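PDB 7MGV: CdnC from Chryseobacterium gregarium DSM 19109, which probably uses ATP, as an ATP-grasp ligase, to install single and bicyclic omega-ester macrocycles in a ribosomally made graspetide precursor peptide. Local coordinates for residues Glu150-Ala155 / Tyr310-Ile315; Thr165-Asn170 / Pro223-Lys228; Asn169-Ala174 / Glu215-Leu220. All coordinates share one frame; numbering follows the deposited sequence.

Interaction 1: Glu150-Ala155 / Tyr310-Ile315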
loop_
_atom_site.group_PDB
_atom_site.type_symbol
_atom_site.label_atom_id
_atom_site.label_comp_id
_atom_site.label_asym_id
_atom_site.label_seq_id
_atom_site.Cartn_x
_atom_site.Cartn_y
_atom_site.Cartn_z
ATOM N N GLU A 150 10.699 -3.237 -8.406
ATOM C CA GLU A 150 11.429 -3.829 -7.291
ATOM C C GLU A 150 11.533 -5.341 -7.442
ATOM O O GLU A 150 12.549 -5.933 -7.070
ATOM C CB GLU A 150 10.774 -3.475 -5.955
ATOM C CG GLU A 150 11.671 -3.801 -4.769
ATOM C CD GLU A 150 10.937 -3.848 -3.446
ATOM O OE1 GLU A 150 9.709 -4.080 -3.445
ATOM O OE2 GLU A 150 11.595 -3.667 -2.401
ATOM N N GLN A 151 10.491 -5.985 -7.979
ATOM C CA GLN A 151 10.578 -7.415 -8.258
ATOM C C GLN A 151 11.753 -7.716 -9.179
ATOM O O GLN A 151 12.570 -8.601 -8.897
ATOM C CB GLN A 151 9.280 -7.921 -8.888
ATOM C CG GLN A 151 8.075 -7.916 -7.975
ATOM C CD GLN A 151 6.813 -8.335 -8.701
ATOM O OE1 GLN A 151 6.867 -9.052 -9.701
ATOM N NE2 GLN A 151 5.667 -7.886 -8.203
ATOM N N LEU A 152 11.856 -6.977 -10.287
ATOM C CA LEU A 152 12.935 -7.225 -11.237
ATOM C C LEU A 152 14.298 -6.928 -10.621
ATOM O O LEU A 152 15.247 -7.702 -10.799
ATOM C CB LEU A 152 12.716 -6.400 -12.504
ATOM C CG LEU A 152 11.511 -6.834 -13.343
ATOM C CD1 LEU A 152 11.306 -5.916 -14.540
ATOM C CD2 LEU A 152 11.669 -8.280 -13.792
ATOM N N LYS A 153 14.414 -5.824 -9.878
ATOM C CA LYS A 153 15.694 -5.477 -9.265
ATOM C C LYS A 153 16.128 -6.529 -8.248
ATOM O O LYS A 153 17.291 -6.955 -8.233
ATOM C CB LYS A 153 15.604 -4.095 -8.615
ATOM C CG LYS A 153 15.594 -2.951 -9.617
ATOM C CD LYS A 153 15.393 -1.603 -8.943
ATOM C CE LYS A 153 15.515 -0.467 -9.949
ATOM N NZ LYS A 153 15.217 0.859 -9.341
ATOM N N ILE A 154 15.201 -6.971 -7.396
ATOM C CA ILE A 154 15.528 -7.975 -6.389
ATOM C C ILE A 154 15.891 -9.298 -7.049
ATOM O O ILE A 154 16.860 -9.956 -6.651
ATOM C CB ILE A 154 14.358 -8.133 -5.399
ATOM C CG1 ILE A 154 14.288 -6.925 -4.461
ATOM C CG2 ILE A 154 14.495 -9.417 -4.598
ATOM C CD1 ILE A 154 13.253 -7.063 -3.365
ATOM N N ALA A 155 15.135 -9.706 -8.073
ATOM C CA ALA A 155 15.444 -10.954 -8.761
ATOM C C ALA A 155 16.816 -10.892 -9.420
ATOM O O ALA A 155 17.565 -11.875 -9.405
ATOM C CB ALA A 155 14.362 -11.268 -9.793
ATOM N N TYR A 310 16.913 -19.743 -17.752
ATOM C CA TYR A 310 15.675 -19.463 -17.040
ATOM C C TYR A 310 15.555 -17.962 -16.806
ATOM O O TYR A 310 16.461 -17.344 -16.237
ATOM C CB TYR A 310 15.635 -20.226 -15.715
ATOM C CG TYR A 310 15.418 -21.716 -15.878
ATOM C CD1 TYR A 310 16.387 -22.521 -16.465
ATOM C CD2 TYR A 310 14.243 -22.317 -15.446
ATOM C CE1 TYR A 310 16.190 -23.881 -16.619
ATOM C CE2 TYR A 310 14.040 -23.677 -15.594
ATOM C CZ TYR A 310 15.016 -24.454 -16.181
ATOM O OH TYR A 310 14.813 -25.805 -16.330
ATOM N N TYR A 311 14.437 -17.382 -17.240
ATOM C CA TYR A 311 14.177 -15.955 -17.117
ATOM C C TYR A 311 13.024 -15.744 -16.147
ATOM O O TYR A 311 11.922 -16.264 -16.364
ATOM C CB TYR A 311 13.840 -15.338 -18.475
ATOM C CG TYR A 311 15.032 -15.096 -19.372
ATOM C CD1 TYR A 311 15.594 -16.130 -20.110
ATOM C CD2 TYR A 311 15.588 -13.829 -19.491
ATOM C CE1 TYR A 311 16.679 -15.911 -20.935
ATOM C CE2 TYR A 311 16.675 -13.600 -20.315
ATOM C CZ TYR A 311 17.215 -14.645 -21.034
ATOM O OH TYR A 311 18.296 -14.423 -21.854
ATOM N N PHE A 312 13.291 -14.995 -15.081
ATOM C CA PHE A 312 12.244 -14.534 -14.181
ATOM C C PHE A 312 11.428 -13.447 -14.868
ATOM O O PHE A 312 11.981 -12.567 -15.535
ATOM C CB PHE A 312 12.881 -14.005 -12.892
ATOM C CG PHE A 312 11.908 -13.407 -11.914
ATOM C CD1 PHE A 312 11.589 -12.059 -11.965
ATOM C CD2 PHE A 312 11.340 -14.187 -10.922
ATOM C CE1 PHE A 312 10.703 -11.506 -11.059
ATOM C CE2 PHE A 312 10.454 -13.639 -10.012
ATOM C CZ PHE A 312 10.136 -12.297 -10.080
ATOM N N ILE A 313 10.106 -13.502 -14.715
ATOM C CA ILE A 313 9.205 -12.531 -15.319
ATOM C C ILE A 313 8.541 -11.659 -14.261
ATOM O O ILE A 313 8.614 -10.431 -14.322
ATOM C CB ILE A 313 8.151 -13.234 -16.204
ATOM C CG1 ILE A 313 8.842 -14.103 -17.257
ATOM C CG2 ILE A 313 7.239 -12.212 -16.864
ATOM C CD1 ILE A 313 9.835 -13.346 -18.120
ATOM N N GLU A 314 7.898 -12.279 -13.275
ATOM C CA GLU A 314 7.276 -11.551 -12.175
ATOM C C GLU A 314 6.840 -12.553 -11.117
ATOM O O GLU A 314 6.773 -13.761 -11.361
ATOM C CB GLU A 314 6.081 -10.713 -12.643
ATOM C CG GLU A 314 4.845 -11.521 -12.987
ATOM C CD GLU A 314 3.629 -10.645 -13.215
ATOM O OE1 GLU A 314 3.272 -9.871 -12.301
ATOM O OE2 GLU A 314 3.030 -10.725 -14.308
ATOM N N ILE A 315 6.544 -12.031 -9.932
ATOM C CA ILE A 315 5.980 -12.804 -8.835
ATOM C C ILE A 315 4.673 -12.141 -8.425
ATOM O O ILE A 315 4.623 -10.921 -8.231
ATOM C CB ILE A 315 6.953 -12.902 -7.644
ATOM C CG1 ILE A 315 6.244 -13.472 -6.413
ATOM C CG2 ILE A 315 7.571 -11.543 -7.333
ATOM C CD1 ILE A 315 7.184 -13.857 -5.295
#
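The phenyl ring of F312 is sandwiched: A155 CB sits over one face, and the backbone N of E314, two residues on in the same strand, lies against the opposite face. A155 CB is 3.9 Å from the ring centroid and 22° off the normal, which qualifies as a CH-pi contact. At the rim, close to the ring plane, L152 CD2 comes within 4.2 Å of F312 CD1, while I315 CG2 occupies another edge position. The motif is helix-on-sheet packing. Helix 148-158 lies against strand 310-316, an outermost strand within this chain of the five-stranded antiparallel sheet, and the two axes approach to 8.4 Å. With CG anti to the backbone N (chi1 176°), F312 projects its ring from the strand to the helix; helix 280-293 meets it too, through L289.

The second flat group is the carboxamide of Q151. An extended side chain carries it to the end of the strand segment, where OE1 accepts from I315 N at 3.0 Å. The N-H points nearly straight at the oxygen (172°), yet the donor stands well above the carbonyl plane and so misses the lone pairs. NE2 gives its hydrogen bond to L145 O, which fixes the amide's rotation and leaves OE1 for the strand. Apolar contact accompanies this polar one, Q151 CD lying 3.6 Å from I315 CG2. I313 points away from the helix, the nearest atoms of its side chain and the bound ADP about 4 Å apart, whereas its carbonyl O faces the helix, 3.8 Å from L152 CD2.

Interaction 2: Thr165-Asn170 / Pro223-Lys228. With ADP (adenosine-5'-diphosphate), chain F.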
loop_
_atom_site.group_PDB
_atom_site.type_symbol
_atom_site.label_atom_id
_atom_site.label_comp_id
_atom_site.label_asym_id
_atom_site.label_seq_id
_atom_site.Cartn_x
_atom_site.Cartn_y
_atom_site.Cartn_z
ATOM N N THR A 165 14.925 -4.638 -19.874
ATOM C CA THR A 165 13.689 -3.972 -19.491
ATOM C C THR A 165 13.877 -2.463 -19.545
ATOM O O THR A 165 14.949 -1.946 -19.213
ATOM C CB THR A 165 13.241 -4.402 -18.088
ATOM O OG1 THR A 165 13.184 -5.831 -18.022
ATOM C CG2 THR A 165 11.863 -3.843 -17.759
ATOM N N CYS A 166 12.827 -1.762 -19.972
ATOM C CA CYS A 166 12.802 -0.301 -19.987
ATOM C C CYS A 166 11.391 0.140 -19.619
ATOM O O CYS A 166 10.472 0.019 -20.431
ATOM C CB CYS A 166 13.214 0.258 -21.354
ATOM S SG CYS A 166 13.183 2.072 -21.458
ATOM N N VAL A 167 11.210 0.622 -18.393
ATOM C CA VAL A 167 9.945 1.216 -17.976
ATOM C C VAL A 167 10.049 2.718 -18.194
ATOM O O VAL A 167 10.885 3.384 -17.573
ATOM C CB VAL A 167 9.632 0.891 -16.509
ATOM C CG1 VAL A 167 8.253 1.408 -16.137
ATOM C CG2 VAL A 167 9.731 -0.610 -16.261
ATOM N N THR A 168 9.216 3.261 -19.079
ATOM C CA THR A 168 9.465 4.644 -19.464
ATOM C C THR A 168 8.205 5.324 -19.976
ATOM O O THR A 168 7.239 4.679 -20.394
ATOM C CB THR A 168 10.572 4.732 -20.522
ATOM O OG1 THR A 168 10.965 6.098 -20.686
ATOM C CG2 THR A 168 10.088 4.182 -21.859
ATOM N N ASN A 169 8.242 6.657 -19.913
ATOM C CA ASN A 169 7.324 7.533 -20.629
ATOM C C ASN A 169 8.070 8.402 -21.633
ATOM O O ASN A 169 7.509 9.385 -22.130
ATOM C CB ASN A 169 6.544 8.415 -19.649
ATOM C CG ASN A 169 7.402 9.510 -19.044
ATOM O OD1 ASN A 169 8.522 9.264 -18.605
ATOM N ND2 ASN A 169 6.880 10.733 -19.028
ATOM N N ASN A 170 9.324 8.061 -21.939
ATOM C CA ASN A 170 10.170 8.842 -22.827
ATOM C C ASN A 170 10.157 8.206 -24.208
ATOM O O ASN A 170 10.719 7.113 -24.376
ATOM C CB ASN A 170 11.596 8.904 -22.276
ATOM C CG ASN A 170 12.477 9.903 -23.013
ATOM O OD1 ASN A 170 12.286 10.173 -24.199
ATOM N ND2 ASN A 170 13.456 10.452 -22.303
ATOM N N PRO A 223 3.182 5.895 -19.117
ATOM C CA PRO A 223 4.348 5.041 -19.369
ATOM C C PRO A 223 3.946 3.635 -19.788
ATOM O O PRO A 223 2.781 3.235 -19.746
ATOM C CB PRO A 223 5.074 5.030 -18.023
ATOM C CG PRO A 223 3.988 5.227 -17.030
ATOM C CD PRO A 223 2.997 6.158 -17.681
ATOM N N MET A 224 4.960 2.877 -20.197
ATOM C CA MET A 224 4.802 1.484 -20.586
ATOM C C MET A 224 6.085 0.748 -20.225
ATOM O O MET A 224 7.151 1.359 -20.076
ATOM C CB MET A 224 4.485 1.353 -22.083
ATOM C CG MET A 224 4.136 -0.056 -22.539
ATOM S SD MET A 224 2.392 -0.453 -22.322
ATOM C CE MET A 224 1.879 -0.591 -24.027
ATOM N N GLN A 225 5.974 -0.577 -20.072
ATOM C CA GLN A 225 7.093 -1.437 -19.714
ATOM C C GLN A 225 7.489 -2.234 -20.952
ATOM O O GLN A 225 6.749 -3.121 -21.388
ATOM C CB GLN A 225 6.698 -2.355 -18.560
ATOM C CG GLN A 225 7.788 -3.279 -18.059
ATOM C CD GLN A 225 7.353 -4.058 -16.832
ATOM O OE1 GLN A 225 6.234 -3.893 -16.343
ATOM N NE2 GLN A 225 8.235 -4.912 -16.328
ATOM N N PHE A 226 8.642 -1.910 -21.526
ATOM C CA PHE A 226 9.179 -2.617 -22.677
ATOM C C PHE A 226 10.174 -3.671 -22.217
ATOM O O PHE A 226 10.909 -3.476 -21.247
ATOM C CB PHE A 226 9.860 -1.645 -23.643
ATOM C CG PHE A 226 8.932 -0.619 -24.220
ATOM C CD1 PHE A 226 8.668 0.557 -23.536
ATOM C CD2 PHE A 226 8.321 -0.828 -25.445
ATOM C CE1 PHE A 226 7.814 1.503 -24.063
ATOM C CE2 PHE A 226 7.464 0.117 -25.977
ATOM C CZ PHE A 226 7.212 1.283 -25.285
ATOM N N GLN A 227 10.196 -4.796 -22.925
ATOM C CA GLN A 227 11.069 -5.896 -22.547
ATOM C C GLN A 227 11.542 -6.628 -23.790
ATOM O O GLN A 227 10.786 -6.785 -24.751
ATOM C CB GLN A 227 10.362 -6.878 -21.608
ATOM C CG GLN A 227 10.746 -6.728 -20.151
ATOM C CD GLN A 227 10.129 -7.801 -19.281
ATOM O OE1 GLN A 227 9.330 -8.613 -19.750
ATOM N NE2 GLN A 227 10.494 -7.810 -18.006
ATOM N N LYS A 228 12.794 -7.072 -23.764
ATOM C CA LYS A 228 13.279 -7.971 -24.802
ATOM C C LYS A 228 12.416 -9.224 -24.830
ATOM O O LYS A 228 12.128 -9.817 -23.785
ATOM C CB LYS A 228 14.742 -8.335 -24.551
ATOM C CG LYS A 228 15.281 -9.418 -25.475
ATOM C CD LYS A 228 16.297 -8.856 -26.458
ATOM C CE LYS A 228 16.709 -9.899 -27.486
ATOM N NZ LYS A 228 15.574 -10.269 -28.375
HETATM P PB ADP F . -2.423 -13.591 -19.646
HETATM O O1B ADP F . -1.275 -13.407 -18.681
HETATM O O2B ADP F . -3.744 -13.067 -19.139
HETATM O O3B ADP F . -2.479 -14.957 -20.289
HETATM P PA ADP F . -1.031 -11.388 -20.617
HETATM O O1A ADP F . -1.287 -10.769 -19.263
HETATM O O2A ADP F . -0.976 -10.534 -21.862
HETATM O O3A ADP F . -2.044 -12.612 -20.864
HETATM O "O5'" ADP F . 0.334 -12.225 -20.518
HETATM C "C5'" ADP F . 1.578 -11.659 -20.901
HETATM C "C4'" ADP F . 2.308 -12.713 -21.720
HETATM O "O4'" ADP F . 3.477 -12.145 -22.306
HETATM C "C3'" ADP F . 2.736 -13.899 -20.870
HETATM O "O3'" ADP F . 2.078 -15.083 -21.328
HETATM C "C2'" ADP F . 4.229 -14.033 -21.080
HETATM O "O2'" ADP F . 4.554 -15.370 -21.467
HETATM C "C1'" ADP F . 4.566 -13.056 -22.194
HETATM N N9 ADP F . 5.795 -12.307 -21.856
HETATM C C8 ADP F . 5.960 -11.492 -20.796
HETATM N N7 ADP F . 7.209 -10.964 -20.779
HETATM C C5 ADP F . 7.865 -11.450 -21.851
HETATM C C6 ADP F . 9.217 -11.301 -22.432
HETATM N N6 ADP F . 10.145 -10.506 -21.847
HETATM N N1 ADP F . 9.490 -11.989 -23.564
HETATM C C2 ADP F . 8.578 -12.783 -24.156
HETATM N N3 ADP F . 7.333 -12.964 -23.685
HETATM C C4 ADP F . 6.928 -12.337 -22.555
#
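T165-T168 and M224-K228 are neighbouring antiparallel strands, their axes 4.6 Å apart and their directions 166° from parallel. C166/F226 and T168/M224 are hydrogen-bonded pairs: C166 N to F226 O and F226 N to C166 O both measure 2.9 Å, and the T168/M224 pair closes a second ring of the same kind. T165/Q227 and V167/Q225 are the non-hydrogen-bonded pairs, and their side chains share one face.

On that face T165 and Q227 lie side by side, joined by a weak bond from Q227 NE2 to T165 OG1 (3.3 Å); the hydroxyl is also hydrogen-bonded to P163 O. Q227 OE1 accepts from ADP N6 at 2.9 Å and 163°, and K228 O accepts from the same N6 at 2.9 Å. Both hydrogens of the adenine amine are thus probably used, as expected of a base-recognition site, and K187 NZ also binds Q227 OE1. On the other face F226 turns a ring edge to C166 O, 3.6 Å from CD1, and M224 CG lies over a face. At the end of the strand, T168 OG1 accepts from N170 N at 2.8 Å, forming an ST turn.

L152 of helix 148-158 covers the T165/Q225/Q227 face, and A174 and I178 of helix 171-181 cover F226. Strand 184-187 flanks 224-228, and a strand of the second subunit extends the sheet beyond 165-168.

Interaction 3: Asn169-Ala174 / Glu215-Leu220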
loop_
_atom_site.group_PDB
_atom_site.type_symbol
_atom_site.label_atom_id
_atom_site.label_comp_id
_atom_site.label_asym_id
_atom_site.label_seq_id
_atom_site.Cartn_x
_atom_site.Cartn_y
_atom_site.Cartn_z
ATOM N N ASN A 169 8.242 6.657 -19.913
ATOM C CA ASN A 169 7.324 7.533 -20.629
ATOM C C ASN A 169 8.070 8.402 -21.633
ATOM O O ASN A 169 7.509 9.385 -22.130
ATOM C CB ASN A 169 6.544 8.415 -19.649
ATOM C CG ASN A 169 7.402 9.510 -19.044
ATOM O OD1 ASN A 169 8.522 9.264 -18.605
ATOM N ND2 ASN A 169 6.880 10.733 -19.028
ATOM N N ASN A 170 9.324 8.061 -21.939
ATOM C CA ASN A 170 10.170 8.842 -22.827
ATOM C C ASN A 170 10.157 8.206 -24.208
ATOM O O ASN A 170 10.719 7.113 -24.376
ATOM C CB ASN A 170 11.596 8.904 -22.276
ATOM C CG ASN A 170 12.477 9.903 -23.013
ATOM O OD1 ASN A 170 12.286 10.173 -24.199
ATOM N ND2 ASN A 170 13.456 10.452 -22.303
ATOM N N PRO A 171 9.542 8.834 -25.215
ATOM C CA PRO A 171 9.502 8.208 -26.549
ATOM C C PRO A 171 10.876 7.912 -27.127
ATOM O O PRO A 171 11.072 6.850 -27.731
ATOM C CB PRO A 171 8.739 9.239 -27.395
ATOM C CG PRO A 171 7.953 10.042 -26.412
ATOM C CD PRO A 171 8.790 10.100 -25.168
ATOM N N GLU A 172 11.839 8.819 -26.952
ATOM C CA GLU A 172 13.168 8.599 -27.518
ATOM C C GLU A 172 13.889 7.455 -26.814
ATOM O O GLU A 172 14.565 6.648 -27.464
ATOM C CB GLU A 172 13.989 9.884 -27.437
ATOM C CG GLU A 172 15.367 9.776 -28.065
ATOM C CD GLU A 172 16.306 10.870 -27.600
ATOM O OE1 GLU A 172 15.952 12.059 -27.743
ATOM O OE2 GLU A 172 17.396 10.539 -27.089
ATOM N N GLU A 173 13.757 7.367 -25.489
ATOM C CA GLU A 173 14.374 6.268 -24.752
ATOM C C GLU A 173 13.798 4.929 -25.195
ATOM O O GLU A 173 14.537 3.964 -25.431
ATOM C CB GLU A 173 14.174 6.472 -23.250
ATOM C CG GLU A 173 15.113 5.663 -22.378
ATOM C CD GLU A 173 16.493 6.281 -22.287
ATOM O OE1 GLU A 173 16.583 7.499 -22.033
ATOM O OE2 GLU A 173 17.487 5.548 -22.471
ATOM N N ALA A 174 12.469 4.856 -25.312
ATOM C CA ALA A 174 11.832 3.624 -25.763
ATOM C C ALA A 174 12.263 3.267 -27.178
ATOM O O ALA A 174 12.522 2.096 -27.474
ATOM C CB ALA A 174 10.313 3.757 -25.683
ATOM N N GLU A 215 3.230 5.191 -33.177
ATOM C CA GLU A 215 2.532 5.777 -32.041
ATOM C C GLU A 215 3.405 5.896 -30.797
ATOM O O GLU A 215 2.867 6.005 -29.689
ATOM C CB GLU A 215 1.278 4.958 -31.719
ATOM C CG GLU A 215 0.314 4.809 -32.886
ATOM C CD GLU A 215 -0.322 6.126 -33.291
ATOM O OE1 GLU A 215 -0.362 6.421 -34.504
ATOM O OE2 GLU A 215 -0.784 6.866 -32.396
ATOM N N LEU A 216 4.732 5.881 -30.949
ATOM C CA LEU A 216 5.607 5.931 -29.784
ATOM C C LEU A 216 5.578 7.294 -29.106
ATOM O O LEU A 216 5.867 7.393 -27.908
ATOM C CB LEU A 216 7.037 5.573 -30.186
ATOM C CG LEU A 216 7.859 4.818 -29.140
ATOM C CD1 LEU A 216 7.024 3.738 -28.468
ATOM C CD2 LEU A 216 9.100 4.219 -29.774
ATOM N N ASP A 217 5.235 8.351 -29.845
ATOM C CA ASP A 217 5.209 9.687 -29.262
ATOM C C ASP A 217 4.114 9.847 -28.215
ATOM O O ASP A 217 4.228 10.718 -27.347
ATOM C CB ASP A 217 5.039 10.738 -30.361
ATOM C CG ASP A 217 6.270 10.865 -31.241
ATOM O OD1 ASP A 217 7.396 10.756 -30.710
ATOM O OD2 ASP A 217 6.112 11.075 -32.462
ATOM N N THR A 218 3.064 9.026 -28.271
ATOM C CA THR A 218 1.998 9.097 -27.279
ATOM C C THR A 218 2.431 8.585 -25.912
ATOM O O THR A 218 1.690 8.765 -24.940
ATOM C CB THR A 218 0.777 8.309 -27.757
ATOM O OG1 THR A 218 1.078 6.908 -27.748
ATOM C CG2 THR A 218 0.390 8.732 -29.167
ATOM N N LEU A 219 3.607 7.956 -25.819
ATOM C CA LEU A 219 4.138 7.500 -24.538
ATOM C C LEU A 219 4.249 8.627 -23.520
ATOM O O LEU A 219 4.359 8.360 -22.318
ATOM C CB LEU A 219 5.512 6.864 -24.757
ATOM C CG LEU A 219 5.927 5.657 -23.917
ATOM C CD1 LEU A 219 4.792 4.669 -23.773
ATOM C CD2 LEU A 219 7.131 4.994 -24.554
ATOM N N LEU A 220 4.228 9.881 -23.978
ATOM C CA LEU A 220 4.339 11.025 -23.081
ATOM C C LEU A 220 3.212 11.063 -22.053
ATOM O O LEU A 220 3.418 11.533 -20.927
ATOM C CB LEU A 220 4.359 12.313 -23.908
ATOM C CG LEU A 220 4.068 13.656 -23.239
ATOM C CD1 LEU A 220 5.338 14.246 -22.647
ATOM C CD2 LEU A 220 3.443 14.610 -24.242
#
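L216 meets P171 first through its backbone: L216 O lies 3.5 Å from P171 CB in plain van der Waals contact; the same oxygen accepts the hydrogen bond of L219 N, three residues on. The L216 side chain is directed at the helix, bringing CD2 to 4.3 Å from A174 CB, and it also packs on I178 farther along helix 171-181. D217 follows on the solvent-exposed side. Its CB heads away from the helix, but with CG beside the backbone N and anti to the carbonyl carbon (chi1 -70°), the carboxylate swings back until OD1 is 3.9 Å from P171 CB. The proline ring is therefore bordered by a carbonyl and a carboxylate of successive residues.

The segment packed against here is the N terminus of helix 171-181. N170 is its N-cap: OD1 accepts weakly from E172 N and E173 N, and A174 N bonds to N170 O at 3.0 Å, so P171 and A174 are presented on the first turn. T218 turns away from this surface and rests on the backbone of the bound peptide.

L219 then points inward and makes the broadest contact of its segment. Its CD2 reaches 3.6 Å from A174 CB, its CB faces P171 CG, and its CG lies 4.0 Å from N169 CA. Since F226, M224 and an aromatic side chain of the bound peptide also touch L219, an alanine here would probably open a gap beside A174 and take one of the F226 ring's several neighbours away. The L219 carbonyl O is 3.4 Å from N169 CB; the carboxamide of N169 is hydrogen-bonded to L64 and N62 of the second subunit. L220 closes the segment with its backbone, CA standing 3.7 Å from N169 O.

From the N terminus, helix 148-158 comes first; its partner strand 310-316 arrives only near the end, so interaction 1 closes the longest loop, with 154 residues between its segments. Strand 165-168 follows the helix and opens interaction 2, closed at 223-228. Interaction 3 opens at almost the same point, sharing N169 and N170, and joins the start of helix 171-181 to the connection that leads into strand 224-228. Both lie nested inside the loop of interaction 1. L152 CD1 packs 3.7 Å from Q225 NE2, joining helix 148-158 to the sheet that supplies Q227 to the ADP pocket, whereas F226 CE1 meets L219 CD2 at 3.6 Å on the sheet's other face. Interactions 1 and 3 do not touch.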